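Local atomic coordinates of putative c-1-tetrahydrofolate synthase, cytoplasmic (Leishmania major, PDB entry 4A26), a protein that probably catalyses both NADP-dependent oxidation of N5,N10-methylenetetrahydrofolate and hydrolysis of the resulting methenyl form, serving one-carbon metabolism as a homodimer. Residues S79-V82 and L83-V87; L135-K138 and G139-P142. All coordinates share one frame; numbering follows the deposited sequence.

The two contacts belong to different parts of the bifunctional enzyme. Interaction 1, residues 79-87, is the first turns of helix 80-91 in the catalytic domain, packed on the parallel sheet that holds strands 39-45 and 68-74. Interaction 2, residues 135-142, lies in the NAD(P)-binding domain, where the chain leaves helix 129-136 through a beta turn at the border with the second subunit. The centres of interaction 1 and interaction 2 are about 31 Å apart. Their nearest atoms are about 19 Å apart, so they do not touch. Interaction 1 lies within one subunit and has no contact with the partner chain, whereas interaction 2 sits at the subunit border and has several.

Interaction 1. Residues S79-V82 and L83-V87; sequences SQEV and LEVNV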
loop_
_atom_site.group_PDB
_atom_site.type_symbol
_atom_site.label_atom_id
_atom_site.label_comp_id
_atom_site.label_asym_id
_atom_site.label_seq_id
_atom_site.Cartn_x
_atom_site.Cartn_y
_atom_site.Cartn_z
ATOM N N SER A 79 -25.554 20.443 -4.439
ATOM C CA SER A 79 -25.448 19.248 -5.274
ATOM C C SER A 79 -24.059 18.633 -5.234
ATOM O O SER A 79 -23.070 19.332 -5.028
ATOM C CB SER A 79 -25.758 19.595 -6.729
ATOM O OG SER A 79 -27.065 20.107 -6.870
ATOM N N GLN A 80 -23.998 17.321 -5.451
ATOM C CA GLN A 80 -22.740 16.635 -5.717
ATOM C C GLN A 80 -22.085 17.236 -6.957
ATOM O O GLN A 80 -20.893 17.548 -6.945
ATOM C CB GLN A 80 -22.990 15.142 -5.944
ATOM C CG GLN A 80 -21.734 14.306 -6.166
ATOM C CD GLN A 80 -20.959 14.064 -4.892
ATOM O OE1 GLN A 80 -21.538 13.753 -3.852
ATOM N NE2 GLN A 80 -19.639 14.193 -4.967
ATOM N N GLU A 81 -22.875 17.394 -8.022
ATOM C CA GLU A 81 -22.380 17.933 -9.295
ATOM C C GLU A 81 -21.700 19.284 -9.075
ATOM O O GLU A 81 -20.584 19.505 -9.545
ATOM C CB GLU A 81 -23.522 18.080 -10.317
ATOM C CG GLU A 81 -23.163 17.696 -11.767
ATOM C CD GLU A 81 -22.159 18.643 -12.431
ATOM O OE1 GLU A 81 -20.962 18.607 -12.064
ATOM O OE2 GLU A 81 -22.564 19.404 -13.342
ATOM N N VAL A 82 -22.368 20.166 -8.335
ATOM C CA VAL A 82 -21.879 21.527 -8.115
ATOM C C VAL A 82 -20.611 21.546 -7.257
ATOM O O VAL A 82 -19.698 22.322 -7.524
ATOM C CB VAL A 82 -22.966 22.421 -7.476
ATOM C CG1 VAL A 82 -22.407 23.796 -7.149
ATOM C CG2 VAL A 82 -24.162 22.543 -8.402
ATOM N N LEU A 83 -20.555 20.698 -6.233
ATOM C CA LEU A 83 -19.330 20.521 -5.449
ATOM C C LEU A 83 -18.168 20.157 -6.366
ATOM O O LEU A 83 -17.124 20.803 -6.345
ATOM C CB LEU A 83 -19.508 19.420 -4.393
ATOM C CG LEU A 83 -18.257 18.991 -3.613
ATOM C CD1 LEU A 83 -17.708 20.164 -2.805
ATOM C CD2 LEU A 83 -18.552 17.802 -2.715
ATOM N N GLU A 84 -18.363 19.115 -7.167
ATOM C CA GLU A 84 -17.323 18.616 -8.067
ATOM C C GLU A 84 -16.871 19.657 -9.095
ATOM O O GLU A 84 -15.706 19.675 -9.485
ATOM C CB GLU A 84 -17.808 17.352 -8.784
ATOM C CG GLU A 84 -17.930 16.137 -7.874
ATOM C CD GLU A 84 -18.099 14.844 -8.642
ATOM O OE1 GLU A 84 -18.665 14.872 -9.758
ATOM O OE2 GLU A 84 -17.658 13.793 -8.127
ATOM N N VAL A 85 -17.793 20.513 -9.532
ATOM C CA VAL A 85 -17.462 21.620 -10.433
ATOM C C VAL A 85 -16.443 22.549 -9.778
ATOM O O VAL A 85 -15.442 22.920 -10.396
ATOM C CB VAL A 85 -18.721 22.430 -10.837
ATOM C CG1 VAL A 85 -18.342 23.819 -11.336
ATOM C CG2 VAL A 85 -19.524 21.673 -11.885
ATOM N N ASN A 86 -16.700 22.915 -8.524
ATOM C CA ASN A 86 -15.766 23.742 -7.760
ATOM C C ASN A 86 -14.438 23.041 -7.519
ATOM O O ASN A 86 -13.394 23.689 -7.498
ATOM C CB ASN A 86 -16.373 24.175 -6.426
ATOM C CG ASN A 86 -17.503 25.163 -6.599
ATOM O OD1 ASN A 86 -17.299 26.376 -6.534
ATOM N ND2 ASN A 86 -18.703 24.651 -6.837
ATOM N N VAL A 87 -14.476 21.723 -7.340
ATOM C CA VAL A 87 -13.245 20.940 -7.227
ATOM C C VAL A 87 -12.474 21.001 -8.545
ATOM O O VAL A 87 -11.256 21.182 -8.545
ATOM C CB VAL A 87 -13.517 19.465 -6.836
ATOM C CG1 VAL A 87 -12.215 18.676 -6.783
ATOM C CG2 VAL A 87 -14.234 19.384 -5.497
#
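Gln80 bends at chi2 (75°) and brings its amide across the Glu84 carboxylate, the two planes almost perpendicular; NE2 of Gln80 stays 3.8 Å from Glu84 OE2, while OE1 of Gln80 is bonded to the backbone N of Asn110. On the packed side of the helix Leu83 CB lies 3.5 Å from Gln80 O. A branched apolar leucine suits this place, since its end meets Ile43 and Val45 of strand 39-45 and Leu74 of strand 68-74. The other flank is looser: Glu81 and Val85 are both exposed, although OE1 of Glu81 touches Val85 CG2 at 3.4 Å. Val82 O is gripped twice by Asn86, from opposite faces of its carbonyl plane: Asn86 N lies 3.2 Å from Val82 O and Asn86 ND2 2.6 Å from Val82 O. With CG beside its own backbone N (chi1 -69°), Asn86 folds its short amide back on the preceding turn, while its side chain also touches Val72 and Leu74. The chemistry implies an amphipathic helix: Leu83 and Val87 face the sheet, Glu81 lies on the solvent side, and buried Glu84 has Arg113 as a weak, long-range counter-charge that may partly offset the nearby Glu81 carboxylate.

Interaction 2. Residues L135-K138 and G139-P142; sequences LHYK and GREP
Tyr137 O accepts the backbone N of Arg140 at 3.1 Å, the hydrogen bond that closes a type II beta turn over Lys138 and Gly139. The bond is bent (146° at the hydrogen), and the donor stands above the carbonyl plane. Gly139 suits the third position because its positive phi of 112° would jam a side chain against the carbonyl O of Lys138. Lys138, at the second position, sends a long flexible chain outward from the exposed corner, while its backbone N bonds to Asn175 of the second subunit.

The side chains flanking the turn meet across it. The aliphatic stem of Arg140 crosses the Tyr137 ring obliquely near CD2, with Arg140 CD 3.5 Å and Arg140 CG 3.7 Å from Tyr137 CD2. Its chain bends at chi3, and the guanidinium plane stands nearly perpendicular to the ring. Both residues suit the place by joining apolar and polar parts: beyond its methylenes Arg140 makes a salt bridge through NH2 to Glu116 of the second subunit, and beyond its ring Tyr137 makes a weak hydrogen bond through OH to Leu127 O of that subunit.

Farther from the turn, the returning chain passes the end of the helix: Pro142 CG rests 3.9 Å from Leu135 CA and 4.2 Å from Leu135 CB. The compact, rigid proline ring packs against the last turn of the helix, touching Leu134 as well, while Leu135 turns its own end to Ala183 and Leu184 of helix 178-187. The two halves run in nearly opposite directions, 171° apart, a chain reversal characteristic of a type II beta turn, which here follows helix 129-136 and lies at the dimer interface.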
loop_
_atom_site.group_PDB
_atom_site.type_symbol
_atom_site.label_atom_id
_atom_site.label_comp_id
_atom_site.label_asym_id
_atom_site.label_seq_id
_atom_site.Cartn_x
_atom_site.Cartn_y
_atom_site.Cartn_z
ATOM N N LEU A 135 2.448 5.220 -2.713
ATOM C CA LEU A 135 2.985 5.139 -1.355
ATOM C C LEU A 135 3.399 3.707 -1.007
ATOM O O LEU A 135 4.409 3.502 -0.343
ATOM C CB LEU A 135 1.955 5.677 -0.347
ATOM C CG LEU A 135 2.297 5.780 1.148
ATOM C CD1 LEU A 135 2.066 4.461 1.866
ATOM C CD2 LEU A 135 3.724 6.279 1.379
ATOM N N HIS A 136 2.622 2.724 -1.464
ATOM C CA HIS A 136 2.924 1.307 -1.217
ATOM C C HIS A 136 3.809 0.683 -2.301
ATOM O O HIS A 136 4.367 -0.391 -2.099
ATOM C CB HIS A 136 1.631 0.493 -1.099
ATOM C CG HIS A 136 0.888 0.720 0.179
ATOM N ND1 HIS A 136 -0.183 1.582 0.275
ATOM C CD2 HIS A 136 1.060 0.196 1.417
ATOM C CE1 HIS A 136 -0.638 1.581 1.516
ATOM N NE2 HIS A 136 0.099 0.749 2.230
ATOM N N TYR A 137 3.932 1.357 -3.441
ATOM C CA TYR A 137 4.670 0.833 -4.593
ATOM C C TYR A 137 6.180 0.864 -4.330
ATOM O O TYR A 137 6.807 1.924 -4.399
ATOM C CB TYR A 137 4.328 1.652 -5.849
ATOM C CG TYR A 137 4.198 0.852 -7.126
ATOM C CD1 TYR A 137 3.061 0.087 -7.374
ATOM C CD2 TYR A 137 5.193 0.880 -8.100
ATOM C CE1 TYR A 137 2.924 -0.640 -8.550
ATOM C CE2 TYR A 137 5.063 0.156 -9.283
ATOM C CZ TYR A 137 3.926 -0.601 -9.500
ATOM O OH TYR A 137 3.785 -1.320 -10.667
ATOM N N LYS A 138 6.753 -0.295 -4.015
ATOM C CA LYS A 138 8.194 -0.414 -3.782
ATOM C C LYS A 138 8.941 -0.087 -5.069
ATOM O O LYS A 138 8.853 -0.832 -6.041
ATOM C CB LYS A 138 8.546 -1.829 -3.302
ATOM C CG LYS A 138 10.035 -2.076 -2.988
ATOM C CD LYS A 138 10.752 -2.822 -4.110
ATOM C CE LYS A 138 12.166 -3.242 -3.705
ATOM N NZ LYS A 138 12.188 -4.335 -2.698
ATOM N N GLY A 139 9.659 1.036 -5.067
ATOM C CA GLY A 139 10.383 1.512 -6.252
ATOM C C GLY A 139 9.821 2.787 -6.860
ATOM O O GLY A 139 10.249 3.206 -7.935
ATOM N N ARG A 140 8.855 3.403 -6.184
ATOM C CA ARG A 140 8.294 4.677 -6.628
ATOM C C ARG A 140 7.981 5.553 -5.430
ATOM O O ARG A 140 7.725 5.050 -4.335
ATOM C CB ARG A 140 7.025 4.460 -7.458
ATOM C CG ARG A 140 7.280 3.861 -8.833
ATOM C CD ARG A 140 6.021 3.847 -9.696
ATOM N NE ARG A 140 5.657 5.179 -10.181
ATOM C CZ ARG A 140 4.799 5.423 -11.174
ATOM N NH1 ARG A 140 4.196 4.425 -11.821
ATOM N NH2 ARG A 140 4.543 6.679 -11.531
ATOM N N GLU A 141 8.012 6.865 -5.649
ATOM C CA GLU A 141 7.702 7.839 -4.612
ATOM C C GLU A 141 6.460 8.634 -4.996
ATOM O O GLU A 141 6.367 9.136 -6.116
ATOM C CB GLU A 141 8.887 8.786 -4.382
ATOM C CG GLU A 141 9.815 8.334 -3.259
ATOM C CD GLU A 141 10.460 6.985 -3.535
ATOM O OE1 GLU A 141 11.013 6.796 -4.645
ATOM O OE2 GLU A 141 10.418 6.114 -2.642
ATOM N N PRO A 142 5.496 8.747 -4.067
ATOM C CA PRO A 142 4.301 9.531 -4.349
ATOM C C PRO A 142 4.577 11.027 -4.222
ATOM O O PRO A 142 5.472 11.416 -3.469
ATOM C CB PRO A 142 3.332 9.081 -3.259
ATOM C CG PRO A 142 4.207 8.721 -2.120
ATOM C CD PRO A 142 5.468 8.170 -2.711
#